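Local coordinates for head completion protein gp6 (Enterobacteria phage HK97, PDB 3JVO) that completes the phage head as part of the head-tail connector, forming a thirteen-membered ring with an open central channel through which viral DNA is ejected, at residues I9-F14 with L28-A33; K15-F20 with L65-M70; A35-C40 with G61-V66; M41-E46 with R90-H95. All coordinates share one frame; numbering follows the deposited sequence. Where two conformers were deposited one is given.

In the fold
The four contacts tie together the helical core of one gp6 subunit. Contacts 1, 3 and 4 follow one another along helix 26-44, which meets helix 11-17 first, helix 57-72 next and helix 87-93 last. Contact 2 joins helix 11-17 to helix 57-72 and runs on into contact 3 through Leu-65 and Val-66. Neighbouring centres lie about 8 to 10 Å apart, with contact 3 about 2 Å from the centre of the chain; contacts 1 and 4 lie on opposite sides of that centre, about 20 Å apart. Phe-67 of contact 2 also packs on contact 1, and Met-92 of contact 4 on contact 3. Each contact also has residues within reach of neighbouring subunits in the thirteen-membered ring.

Contact 1. Residues I9-F14 with L28-A33; sequences ISLSLF and LITLYA
Ala-33 sets its methyl over one face of the Phe-14 ring, a CH-pi contact with CB 3.7 Å from the ring centroid and 15° off the normal. Followed outward, Phe-14 first brings its CB to 4.4 Å from Ile-29 CG2; the ring then presents CD2, CE2, CZ and CE1 to the alanine methyl, with CE2 and CZ nearest. CB points toward 28-33, and CG anti to the carbonyl carbon (chi1 -80°) leaves a ring face against Ala-33. Ile-9 CG2 lies over the opposite face, so the ring is sandwiched between two aliphatic groups. This pairing lays the short helix 11-17 against the first half of the long helix 26-44, within the mainly helical gp6 subunit. The start of helix 11-17 is secured by an N-cap: Ser-10 OG accepts from Leu-13 N at 3.1 Å. One turn before Phe-14, Leu-11 reaches across at about a right angle to Ile-29, and its CD1 meets Ile-29 CG2 at 3.6 Å. The same methyl lies 3.9 Å from Thr-30 OG1, a hydroxyl whose hydrogen bond goes back to Asp-26 O in its own helix. Phe-67 of helix 57-72 packs on both Phe-14 and Ile-29.

Contact 2. Residues K15-F20 with L65-M70; sequences KQQIEF and LVFADM
Ile-18 meets Phe-67 and Ala-68 just where helix 11-17 stops in a Schellman motif. Phe-20 N hydrogen-bonds to Lys-15 O (2.9 Å) and Glu-19 N to Gln-16 O (3.1 Å), with Glu-19 the positive-phi C-prime residue. The contact docks the C-terminal end of a short helix on helix 57-72. Apolar packing is shared by Ile-18 and the aliphatic part of Gln-17. The Ile-18 side chain crosses that of Phe-67 at about a right angle: chi1 of 52° leaves CG2 anti to the carbonyl carbon, where it touches Phe-67 CE2, and CD1 reaches the CZ corner of the same ring. CG2 also packs on Ala-68 CB at 3.8 Å, so one methyl serves both neighbours. Gln-17 CG approaches the Phe-67 ring at the edge, near the ring plane, and lies 4.0 Å from Ala-68 CB. Polar interactions of this glutamine lead out of the subunit: its buried amide bonds through OE1 to Tyr-32 OH and through NE2 to Arg-74 O, both of one neighbouring subunit, so both ends of the amide are satisfied at the ring interface. Within the same chain the Phe-67 ring also meets that of Phe-14, their planes at about 55°. Its tightest approach to Ile-18 is CE2 to CG2, 3.6 Å, neither over the ring face nor at its edge.

Contact 3. Residues A35-C40 with G61-V66; sequences AAFDYC and GAVLLV
Ala-36 and Val-66 are the closest CA pair between 35-40 and 61-66, 5.4 Å apart; the axes of these short segments pass at 8.5 Å with 130° between their directions. At this point the alanine presents only a methyl, and its CB rests 3.7 Å from Val-66 CG1 and as close to the carbonyl oxygen of Val-63. Both valines hold CG1 anti to the backbone N, and each uses its two branches for different partners. In Val-63, CG1 faces Ala-36 CB, whereas CG2 packs on Cys-40 CB at 3.8 Å and touches the edge of the Phe-37 ring at CD1. In Val-66, CG1 also approaches Tyr-39 CD2, while CG2 turns to Cys-40 SG at 3.9 Å. The sulfur of Cys-40 lies anti to the carbonyl carbon and beside the backbone N, chi1 -66°, a torsion that carries it among Ala-62, Val-63 and Val-66; Ala-62 CB is 4.1 Å from it. Phe-37 and Tyr-39 place their rings on different sides of this line of small residues, Phe-37 by Val-63 and Tyr-39 by Val-66. All seven touching residues are buried, and the contact lies almost at the centre of the chain. Around it, helix 87-93 lays Met-92 on Cys-40 and Ala-62, helix 11-17 brings Phe-14 to Val-63, and helix 5-8 packs Val-5 and Val-8 on Phe-37.

Contact 4. Residues M41-E46 with R90-H95; sequences MRWCDE and RMMFIH
Cys-44 and His-95 mark the closest backbone approach, CA to CA 6.2 Å, near the end of helix 26-44, where Asp-45 leaves helical geometry with positive phi. Trp-43 and Met-92, a selenomethionine, carry most of the contact, their side chains crossing at a slant. Trp-43 CB points toward 90-95, and with CG anti to the backbone N (chi1 -161°) the six-membered ring lies against the start of the Met-92 side chain, Trp-43 CZ3 to Met-92 CB 3.6 Å. CZ3 is also 3.7 Å from Phe-93 N. With chi2 extended (-179°), Met-92 carries its selenium over one face of the indole, displaced toward the rim; the bend at chi3 affects only the terminal CE. The selenium is 4.3 Å from the centroid of the five-membered ring and 35° off the normal, an oblique Met-aromatic contact. Cys-44 packs on the backbone and chain of Met-92: SG lies 3.8 Å from Met-92 O and 4.0 Å from Met-92 CG, while CB faces the carbonyl oxygen of His-95. Residues after helix 87-93 join in: Cys-44 is backbone-bonded to Asn-97, and Arg-96 makes a cation-pi contact with Trp-43. The arrangement is a helix-to-helix pairing in the gp6 fold, with a Met-aromatic contact between the end of its longest helix and its last one.

Contact 1. Residues I9-F14 with L28-A33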
loop_
_atom_site.group_PDB
_atom_site.type_symbol
_atom_site.label_atom_id
_atom_site.label_comp_id
_atom_site.label_asym_id
_atom_site.label_seq_id
_atom_site.Cartn_x
_atom_site.Cartn_y
_atom_site.Cartn_z
ATOM N N ILE G 9 19.215 6.089 43.687
ATOM C CA ILE G 9 18.130 5.130 43.513
ATOM C C ILE G 9 18.650 3.776 43.912
ATOM O O ILE G 9 19.623 3.289 43.339
ATOM C CB ILE G 9 17.681 5.025 42.045
ATOM C CG1 ILE G 9 17.209 6.374 41.520
ATOM C CG2 ILE G 9 16.577 3.933 41.875
ATOM C CD1 ILE G 9 17.044 6.413 40.005
ATOM N N SER G 10 17.990 3.139 44.867
ATOM C CA SER G 10 18.459 1.839 45.359
ATOM C C SER G 10 18.411 0.760 44.273
ATOM O O SER G 10 17.642 0.848 43.324
ATOM C CB SER G 10 17.620 1.397 46.545
ATOM O OG SER G 10 16.323 1.043 46.085
ATOM N N LEU G 11 19.245 -0.257 44.429
ATOM C CA LEU G 11 19.255 -1.404 43.524
ATOM C C LEU G 11 17.889 -2.087 43.478
ATOM O O LEU G 11 17.434 -2.519 42.417
ATOM C CB LEU G 11 20.329 -2.410 43.963
ATOM C CG LEU G 11 20.498 -3.665 43.110
ATOM C CD1 LEU G 11 20.803 -3.272 41.686
ATOM C CD2 LEU G 11 21.628 -4.561 43.670
ATOM N N SER G 12 17.256 -2.192 44.641
ATOM C CA SER G 12 15.902 -2.695 44.759
ATOM C C SER G 12 14.920 -1.940 43.856
ATOM O O SER G 12 14.105 -2.555 43.185
ATOM C CB SER G 12 15.444 -2.596 46.215
ATOM O OG SER G 12 14.112 -3.060 46.344
ATOM N N LEU G 13 15.003 -0.612 43.838
ATOM C CA LEU G 13 14.160 0.190 42.956
ATOM C C LEU G 13 14.466 -0.015 41.474
ATOM O O LEU G 13 13.540 -0.129 40.674
ATOM C CB LEU G 13 14.228 1.665 43.316
ATOM C CG LEU G 13 13.301 2.164 44.430
ATOM C CD1 LEU G 13 13.548 3.643 44.633
ATOM C CD2 LEU G 13 11.846 1.950 44.084
ATOM N N PHE G 14 15.745 -0.070 41.104
ATOM C CA PHE G 14 16.105 -0.381 39.707
ATOM C C PHE G 14 15.479 -1.699 39.252
ATOM O O PHE G 14 14.929 -1.773 38.163
ATOM C CB PHE G 14 17.614 -0.450 39.504
ATOM C CG PHE G 14 18.255 0.868 39.369
ATOM C CD1 PHE G 14 18.009 1.670 38.246
ATOM C CD2 PHE G 14 19.112 1.341 40.368
ATOM C CE1 PHE G 14 18.597 2.918 38.122
ATOM C CE2 PHE G 14 19.709 2.594 40.247
ATOM C CZ PHE G 14 19.450 3.388 39.118
ATOM N N LEU G 28 25.599 -6.954 36.705
ATOM C CA LEU G 28 25.159 -6.419 35.415
ATOM C C LEU G 28 24.185 -5.243 35.568
ATOM O O LEU G 28 24.381 -4.160 34.977
ATOM C CB LEU G 28 24.530 -7.525 34.566
ATOM C CG LEU G 28 24.160 -7.077 33.145
ATOM C CD1 LEU G 28 25.377 -6.844 32.287
ATOM C CD2 LEU G 28 23.269 -8.152 32.534
ATOM N N ILE G 29 23.144 -5.451 36.372
ATOM C CA ILE G 29 22.144 -4.401 36.643
ATOM C C ILE G 29 22.791 -3.119 37.190
ATOM O O ILE G 29 22.478 -1.995 36.744
ATOM C CB ILE G 29 21.021 -4.923 37.578
ATOM C CG1 ILE G 29 20.155 -5.935 36.805
ATOM C CG2 ILE G 29 20.200 -3.754 38.135
ATOM C CD1 ILE G 29 19.220 -6.748 37.694
ATOM N N THR G 30 23.712 -3.298 38.136
ATOM C CA THR G 30 24.500 -2.184 38.683
ATOM C C THR G 30 25.277 -1.434 37.598
ATOM O O THR G 30 25.341 -0.186 37.628
ATOM C CB THR G 30 25.440 -2.645 39.826
ATOM O OG1 THR G 30 24.644 -3.202 40.886
ATOM C CG2 THR G 30 26.277 -1.481 40.379
ATOM N N LEU G 31 25.837 -2.173 36.633
ATOM C CA LEU G 31 26.573 -1.554 35.529
ATOM C C LEU G 31 25.641 -0.699 34.650
ATOM O O LEU G 31 25.990 0.428 34.250
ATOM C CB LEU G 31 27.316 -2.624 34.709
ATOM C CG LEU G 31 28.209 -2.169 33.548
ATOM C CD1 LEU G 31 29.112 -3.299 32.965
ATOM C CD2 LEU G 31 27.353 -1.530 32.399
ATOM N N TYR G 32 24.447 -1.212 34.372
ATOM C CA TYR G 32 23.466 -0.464 33.594
ATOM C C TYR G 32 23.043 0.813 34.334
ATOM O O TYR G 32 22.890 1.869 33.728
ATOM C CB TYR G 32 22.207 -1.299 33.334
ATOM C CG TYR G 32 22.359 -2.509 32.413
ATOM C CD1 TYR G 32 23.315 -2.547 31.406
ATOM C CD2 TYR G 32 21.514 -3.613 32.563
ATOM C CE1 TYR G 32 23.437 -3.670 30.554
ATOM C CE2 TYR G 32 21.629 -4.742 31.731
ATOM C CZ TYR G 32 22.570 -4.763 30.730
ATOM O OH TYR G 32 22.660 -5.884 29.909
ATOM N N ALA G 33 22.840 0.691 35.635
ATOM C CA ALA G 33 22.434 1.812 36.486
ATOM C C ALA G 33 23.513 2.886 36.472
ATOM O O ALA G 33 23.209 4.069 36.345
ATOM C CB ALA G 33 22.167 1.340 37.899
#

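Contact 2. Residues K15-F20 with L65-M70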
loop_
_atom_site.group_PDB
_atom_site.type_symbol
_atom_site.label_atom_id
_atom_site.label_comp_id
_atom_site.label_asym_id
_atom_site.label_seq_id
_atom_site.Cartn_x
_atom_site.Cartn_y
_atom_site.Cartn_z
ATOM N N LYS G 15 15.539 -2.717 40.105
ATOM C CA LYS G 15 14.965 -4.010 39.784
ATOM C C LYS G 15 13.457 -3.977 39.627
ATOM O O LYS G 15 12.911 -4.689 38.796
ATOM C CB LYS G 15 15.338 -5.041 40.833
ATOM C CG LYS G 15 16.820 -5.449 40.806
ATOM C CD LYS G 15 16.981 -6.727 41.629
ATOM C CE LYS G 15 18.238 -6.717 42.440
ATOM N NZ LYS G 15 18.351 -7.901 43.393
ATOM N N GLN G 16 12.786 -3.173 40.441
ATOM C CA GLN G 16 11.345 -2.982 40.296
ATOM C C GLN G 16 11.001 -2.247 38.991
ATOM O O GLN G 16 9.990 -2.533 38.381
ATOM C CB GLN G 16 10.785 -2.233 41.507
ATOM C CG GLN G 16 10.808 -3.085 42.791
ATOM C CD GLN G 16 10.376 -2.314 44.010
ATOM O OE1 GLN G 16 10.160 -1.109 43.956
ATOM N NE2 GLN G 16 10.232 -3.008 45.118
ATOM N N GLN G 17 11.854 -1.317 38.563
ATOM C CA GLN G 17 11.638 -0.615 37.294
ATOM C C GLN G 17 11.496 -1.631 36.163
ATOM O O GLN G 17 10.599 -1.528 35.320
ATOM C CB GLN G 17 12.806 0.361 37.013
ATOM C CG GLN G 17 12.776 1.039 35.635
ATOM C CD GLN G 17 11.660 2.056 35.541
ATOM O OE1 GLN G 17 10.976 2.323 36.536
ATOM N NE2 GLN G 17 11.455 2.622 34.346
ATOM N N ILE G 18 12.374 -2.630 36.163
ATOM C CA ILE G 18 12.359 -3.638 35.124
ATOM C C ILE G 18 11.589 -4.918 35.500
ATOM O O ILE G 18 11.631 -5.887 34.749
ATOM C CB ILE G 18 13.778 -4.017 34.677
ATOM C CG1 ILE G 18 14.661 -4.383 35.891
ATOM C CG2 ILE G 18 14.365 -2.897 33.802
ATOM C CD1 ILE G 18 16.041 -4.925 35.513
ATOM N N GLU G 19 10.906 -4.916 36.642
ATOM C CA GLU G 19 10.137 -6.082 37.108
ATOM C C GLU G 19 10.996 -7.338 37.112
ATOM O O GLU G 19 10.607 -8.364 36.577
ATOM C CB GLU G 19 8.873 -6.286 36.252
ATOM C CG GLU G 19 7.875 -5.121 36.366
ATOM C CD GLU G 19 6.772 -5.117 35.287
ATOM O OE1 GLU G 19 6.453 -6.193 34.700
ATOM O OE2 GLU G 19 6.192 -4.026 35.050
ATOM N N PHE G 20 12.182 -7.227 37.701
ATOM C CA PHE G 20 13.165 -8.310 37.710
ATOM C C PHE G 20 13.380 -8.767 39.157
ATOM O O PHE G 20 13.929 -8.028 39.972
ATOM C CB PHE G 20 14.485 -7.819 37.087
ATOM C CG PHE G 20 15.488 -8.924 36.793
ATOM C CD1 PHE G 20 15.329 -9.757 35.693
ATOM C CD2 PHE G 20 16.600 -9.111 37.615
ATOM C CE1 PHE G 20 16.256 -10.773 35.414
ATOM C CE2 PHE G 20 17.540 -10.121 37.345
ATOM C CZ PHE G 20 17.364 -10.956 36.236
ATOM N N LEU G 65 14.534 5.477 33.012
ATOM C CA LEU G 65 14.152 5.147 31.632
ATOM C C LEU G 65 15.359 4.691 30.811
ATOM O O LEU G 65 15.289 3.738 30.014
ATOM C CB LEU G 65 13.473 6.337 30.965
ATOM C CG LEU G 65 12.084 6.754 31.492
ATOM C CD1 LEU G 65 11.786 8.149 31.016
ATOM C CD2 LEU G 65 11.040 5.765 30.972
ATOM N N VAL G 66 16.471 5.371 31.012
ATOM C CA VAL G 66 17.695 5.040 30.289
ATOM C C VAL G 66 18.181 3.655 30.755
ATOM O O VAL G 66 18.590 2.839 29.945
ATOM C CB VAL G 66 18.768 6.161 30.452
ATOM C CG1 VAL G 66 20.128 5.739 29.816
ATOM C CG2 VAL G 66 18.267 7.427 29.798
ATOM N N PHE G 67 18.143 3.423 32.064
ATOM C CA PHE G 67 18.550 2.140 32.664
ATOM C C PHE G 67 17.711 0.983 32.102
ATOM O O PHE G 67 18.248 -0.049 31.681
ATOM C CB PHE G 67 18.425 2.198 34.203
ATOM C CG PHE G 67 18.269 0.833 34.851
ATOM C CD1 PHE G 67 19.383 0.066 35.169
ATOM C CD2 PHE G 67 17.005 0.302 35.090
ATOM C CE1 PHE G 67 19.223 -1.214 35.724
ATOM C CE2 PHE G 67 16.839 -0.969 35.666
ATOM C CZ PHE G 67 17.944 -1.718 35.985
ATOM N N ALA G 68 16.389 1.140 32.109
ATOM C CA ALA G 68 15.536 0.057 31.627
ATOM C C ALA G 68 15.780 -0.184 30.124
ATOM O O ALA G 68 15.740 -1.307 29.665
ATOM C CB ALA G 68 14.045 0.358 31.926
ATOM N N ASP G 69 16.059 0.869 29.357
ATOM C CA ASP G 69 16.365 0.653 27.938
ATOM C C ASP G 69 17.596 -0.260 27.756
ATOM O O ASP G 69 17.544 -1.217 26.986
ATOM C CB ASP G 69 16.547 1.971 27.200
ATOM C CG ASP G 69 16.780 1.772 25.732
ATOM O OD1 ASP G 69 15.877 1.233 25.031
ATOM O OD2 ASP G 69 17.891 2.130 25.276
HETATM N N MSE G 70 18.677 0.008 28.487
HETATM C CA MSE G 70 19.870 -0.867 28.509
HETATM C C MSE G 70 19.556 -2.313 28.874
HETATM O O MSE G 70 20.104 -3.257 28.312
HETATM C CB MSE G 70 20.903 -0.354 29.517
HETATM C CG MSE G 70 21.489 0.997 29.179
HETATM SE SE MSE G 70 22.411 0.947 27.466
HETATM C CE MSE G 70 23.811 -0.382 27.858
#

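Contact 3. Residues A35-C40 with G61-V66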
loop_
_atom_site.group_PDB
_atom_site.type_symbol
_atom_site.label_atom_id
_atom_site.label_comp_id
_atom_site.label_asym_id
_atom_site.label_seq_id
_atom_site.Cartn_x
_atom_site.Cartn_y
_atom_site.Cartn_z
ATOM N N ALA G 35 25.841 3.310 34.160
ATOM C CA ALA G 35 25.915 3.835 32.813
ATOM C C ALA G 35 24.810 4.858 32.579
ATOM O O ALA G 35 25.051 5.907 31.997
ATOM C CB ALA G 35 25.819 2.714 31.796
ATOM N N ALA G 36 23.591 4.545 33.017
ATOM C CA ALA G 36 22.458 5.449 32.828
ATOM C C ALA G 36 22.642 6.741 33.607
ATOM O O ALA G 36 22.288 7.823 33.133
ATOM C CB ALA G 36 21.191 4.781 33.250
ATOM N N PHE G 37 23.157 6.616 34.824
ATOM C CA PHE G 37 23.376 7.770 35.674
ATOM C C PHE G 37 24.473 8.650 35.101
ATOM O O PHE G 37 24.293 9.869 34.994
ATOM C CB PHE G 37 23.730 7.327 37.087
ATOM C CG PHE G 37 23.876 8.465 38.073
ATOM C CD1 PHE G 37 22.758 9.201 38.494
ATOM C CD2 PHE G 37 25.117 8.761 38.623
ATOM C CE1 PHE G 37 22.904 10.257 39.428
ATOM C CE2 PHE G 37 25.274 9.802 39.557
ATOM C CZ PHE G 37 24.169 10.548 39.956
ATOM N N ASP G 38 25.595 8.035 34.734
ATOM C CA ASP G 38 26.713 8.732 34.095
ATOM C C ASP G 38 26.213 9.520 32.870
ATOM O O ASP G 38 26.504 10.706 32.700
ATOM C CB ASP G 38 27.803 7.722 33.708
ATOM C CG ASP G 38 28.988 8.371 32.990
ATOM O OD1 ASP G 38 29.415 9.462 33.411
ATOM O OD2 ASP G 38 29.510 7.789 32.018
ATOM N N TYR G 39 25.417 8.861 32.040
ATOM C CA TYR G 39 24.875 9.488 30.836
ATOM C C TYR G 39 23.992 10.691 31.185
ATOM O O TYR G 39 24.191 11.786 30.647
ATOM C CB TYR G 39 24.104 8.458 29.997
ATOM C CG TYR G 39 23.400 9.057 28.804
ATOM C CD1 TYR G 39 24.084 9.292 27.616
ATOM C CD2 TYR G 39 22.052 9.406 28.876
ATOM C CE1 TYR G 39 23.444 9.869 26.534
ATOM C CE2 TYR G 39 21.406 9.973 27.809
ATOM C CZ TYR G 39 22.102 10.206 26.646
ATOM O OH TYR G 39 21.447 10.767 25.587
ATOM N N CYS G 40 23.027 10.497 32.089
ATOM C CA CYS G 40 22.119 11.586 32.429
ATOM C C CYS G 40 22.826 12.773 33.097
ATOM O O CYS G 40 22.499 13.918 32.797
ATOM C CB CYS G 40 20.934 11.106 33.268
ATOM S SG CYS G 40 19.833 9.973 32.374
ATOM N N GLY G 61 13.765 10.128 37.224
ATOM C CA GLY G 61 12.875 9.549 36.229
ATOM C C GLY G 61 13.577 9.220 34.928
ATOM O O GLY G 61 13.369 8.134 34.377
ATOM N N ALA G 62 14.400 10.145 34.432
ATOM C CA ALA G 62 15.183 9.872 33.225
ATOM C C ALA G 62 16.186 8.714 33.384
ATOM O O ALA G 62 16.330 7.889 32.487
ATOM C CB ALA G 62 15.900 11.155 32.710
ATOM N N VAL G 63 16.886 8.656 34.513
ATOM C CA VAL G 63 17.857 7.590 34.745
ATOM C C VAL G 63 17.153 6.219 34.698
ATOM O O VAL G 63 17.655 5.265 34.113
ATOM C CB VAL G 63 18.580 7.780 36.107
ATOM C CG1 VAL G 63 19.404 6.524 36.479
ATOM C CG2 VAL G 63 19.481 9.038 36.095
ATOM N N LEU G 64 15.985 6.139 35.322
ATOM C CA LEU G 64 15.196 4.908 35.300
ATOM C C LEU G 64 14.859 4.502 33.869
ATOM O O LEU G 64 14.918 3.321 33.533
ATOM C CB LEU G 64 13.915 5.064 36.107
ATOM C CG LEU G 64 14.017 5.031 37.634
ATOM C CD1 LEU G 64 12.607 5.284 38.215
ATOM C CD2 LEU G 64 14.566 3.695 38.172
ATOM N N LEU G 65 14.534 5.477 33.012
ATOM C CA LEU G 65 14.152 5.147 31.632
ATOM C C LEU G 65 15.359 4.691 30.811
ATOM O O LEU G 65 15.289 3.738 30.014
ATOM C CB LEU G 65 13.473 6.337 30.965
ATOM C CG LEU G 65 12.084 6.754 31.492
ATOM C CD1 LEU G 65 11.786 8.149 31.016
ATOM C CD2 LEU G 65 11.040 5.765 30.972
ATOM N N VAL G 66 16.471 5.371 31.012
ATOM C CA VAL G 66 17.695 5.040 30.289
ATOM C C VAL G 66 18.181 3.655 30.755
ATOM O O VAL G 66 18.590 2.839 29.945
ATOM C CB VAL G 66 18.768 6.161 30.452
ATOM C CG1 VAL G 66 20.128 5.739 29.816
ATOM C CG2 VAL G 66 18.267 7.427 29.798
#

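Contact 4. Residues M41-E46 with R90-H95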
loop_
_atom_site.group_PDB
_atom_site.type_symbol
_atom_site.label_atom_id
_atom_site.label_comp_id
_atom_site.label_asym_id
_atom_site.label_seq_id
_atom_site.Cartn_x
_atom_site.Cartn_y
_atom_site.Cartn_z
HETATM N N MSE G 41 23.785 12.493 33.981
HETATM C CA MSE G 41 24.643 13.511 34.598
HETATM C C MSE G 41 25.457 14.332 33.586
HETATM O O MSE G 41 25.487 15.558 33.667
HETATM C CB MSE G 41 25.606 12.876 35.605
HETATM C CG MSE G 41 24.942 12.288 36.832
HETATM SE SE MSE G 41 23.984 13.650 37.888
HETATM C CE MSE G 41 22.178 13.263 37.388
ATOM N N ARG G 42 26.133 13.661 32.658
ATOM C CA ARG G 42 26.906 14.365 31.642
ATOM C C ARG G 42 25.992 15.234 30.796
ATOM O O ARG G 42 26.304 16.385 30.520
ATOM C CB ARG G 42 27.691 13.396 30.759
ATOM C CG ARG G 42 28.899 12.749 31.434
ATOM C CD ARG G 42 30.096 13.682 31.544
ATOM N NE ARG G 42 30.494 14.247 30.250
ATOM C CZ ARG G 42 31.744 14.582 29.921
ATOM N NH1 ARG G 42 32.746 14.389 30.777
ATOM N NH2 ARG G 42 32.002 15.099 28.723
ATOM N N TRP G 43 24.833 14.682 30.444
ATOM C CA TRP G 43 23.874 15.364 29.596
ATOM C C TRP G 43 23.317 16.616 30.251
ATOM O O TRP G 43 23.236 17.645 29.600
ATOM C CB TRP G 43 22.739 14.433 29.235
ATOM C CG TRP G 43 21.980 14.875 28.060
ATOM C CD1 TRP G 43 22.172 14.471 26.764
ATOM C CD2 TRP G 43 20.880 15.805 28.038
ATOM N NE1 TRP G 43 21.247 15.085 25.934
ATOM C CE2 TRP G 43 20.450 15.916 26.690
ATOM C CE3 TRP G 43 20.217 16.562 29.022
ATOM C CZ2 TRP G 43 19.378 16.751 26.303
ATOM C CZ3 TRP G 43 19.155 17.404 28.631
ATOM C CH2 TRP G 43 18.743 17.476 27.286
ATOM N N CYS G 44 22.912 16.512 31.521
ATOM C CA CYS G 44 22.453 17.667 32.303
ATOM C C CYS G 44 23.587 18.651 32.615
ATOM O O CYS G 44 23.371 19.868 32.619
ATOM C CB CYS G 44 21.797 17.207 33.596
ATOM S SG CYS G 44 20.262 16.351 33.320
ATOM N N ASP G 45 24.777 18.114 32.898
ATOM C CA ASP G 45 25.994 18.923 33.055
ATOM C C ASP G 45 25.825 20.017 34.133
ATOM O O ASP G 45 26.149 21.190 33.912
ATOM C CB ASP G 45 26.390 19.511 31.682
ATOM C CG ASP G 45 27.781 20.150 31.675
ATOM O OD1 ASP G 45 28.690 19.646 32.381
ATOM O OD2 ASP G 45 27.961 21.157 30.948
ATOM N N GLU G 46 25.322 19.609 35.297
ATOM C CA GLU G 46 25.011 20.510 36.404
ATOM C C GLU G 46 25.985 20.347 37.578
ATOM O O GLU G 46 25.835 19.420 38.382
ATOM C CB GLU G 46 23.567 20.303 36.886
ATOM C CG GLU G 46 23.217 21.127 38.128
ATOM C CD GLU G 46 23.424 22.608 37.908
ATOM O OE1 GLU G 46 22.602 23.194 37.180
ATOM O OE2 GLU G 46 24.409 23.178 38.442
ATOM N N ARG G 90 12.901 14.877 27.723
ATOM C CA ARG G 90 12.081 15.920 28.348
ATOM C C ARG G 90 12.317 16.020 29.856
ATOM O O ARG G 90 12.493 17.110 30.377
ATOM C CB ARG G 90 10.588 15.746 28.002
ATOM C CG ARG G 90 10.312 16.170 26.561
ATOM C CD ARG G 90 8.952 15.763 26.025
ATOM N NE ARG G 90 8.910 16.022 24.580
ATOM C CZ ARG G 90 7.919 15.683 23.753
ATOM N NH1 ARG G 90 6.826 15.063 24.194
ATOM N NH2 ARG G 90 8.027 15.964 22.464
HETATM N N MSE G 91 12.372 14.882 30.537
HETATM C CA MSE G 91 12.706 14.860 31.962
HETATM C C MSE G 91 14.064 15.519 32.221
HETATM O O MSE G 91 14.233 16.203 33.210
HETATM C CB MSE G 91 12.764 13.424 32.488
HETATM C CG MSE G 91 11.437 12.669 32.504
HETATM SE SE MSE G 91 10.392 13.214 34.028
HETATM C CE MSE G 91 9.696 11.457 34.281
HETATM N N MSE G 92 15.025 15.295 31.328
HETATM C CA MSE G 92 16.390 15.838 31.478
HETATM C C MSE G 92 16.498 17.324 31.099
HETATM O O MSE G 92 17.256 18.082 31.706
HETATM C CB MSE G 92 17.365 15.029 30.624
HETATM C CG MSE G 92 17.951 13.785 31.276
HETATM SE SE MSE G 92 19.193 12.920 30.030
HETATM C CE MSE G 92 18.020 12.155 28.701
ATOM N N PHE G 93 15.734 17.732 30.091
ATOM C CA PHE G 93 15.857 19.066 29.492
ATOM C C PHE G 93 15.573 20.153 30.520
ATOM O O PHE G 93 16.256 21.168 30.564
ATOM C CB PHE G 93 14.914 19.173 28.282
ATOM C CG PHE G 93 14.838 20.552 27.662
ATOM C CD1 PHE G 93 15.695 20.916 26.623
ATOM C CD2 PHE G 93 13.876 21.476 28.090
ATOM C CE1 PHE G 93 15.607 22.189 26.042
ATOM C CE2 PHE G 93 13.787 22.739 27.519
ATOM C CZ PHE G 93 14.652 23.096 26.496
ATOM N N ILE G 94 14.569 19.909 31.357
ATOM C CA ILE G 94 14.133 20.882 32.364
ATOM C C ILE G 94 15.126 21.029 33.538
ATOM O O ILE G 94 14.957 21.894 34.395
ATOM C CB ILE G 94 12.674 20.606 32.836
ATOM C CG1 ILE G 94 12.473 19.137 33.175
ATOM C CG2 ILE G 94 11.676 20.995 31.762
ATOM C CD1 ILE G 94 12.425 18.864 34.622
ATOM N N HIS G 95 16.170 20.199 33.549
ATOM C CA HIS G 95 17.258 20.314 34.534
ATOM C C HIS G 95 18.641 20.426 33.885
ATOM O O HIS G 95 19.679 20.181 34.516
ATOM C CB HIS G 95 17.202 19.170 35.544
ATOM C CG HIS G 95 16.127 19.334 36.571
ATOM N ND1 HIS G 95 15.029 18.503 36.640
ATOM C CD2 HIS G 95 15.971 20.250 37.555
ATOM C CE1 HIS G 95 14.248 18.893 37.631
ATOM N NE2 HIS G 95 14.797 19.952 38.201
#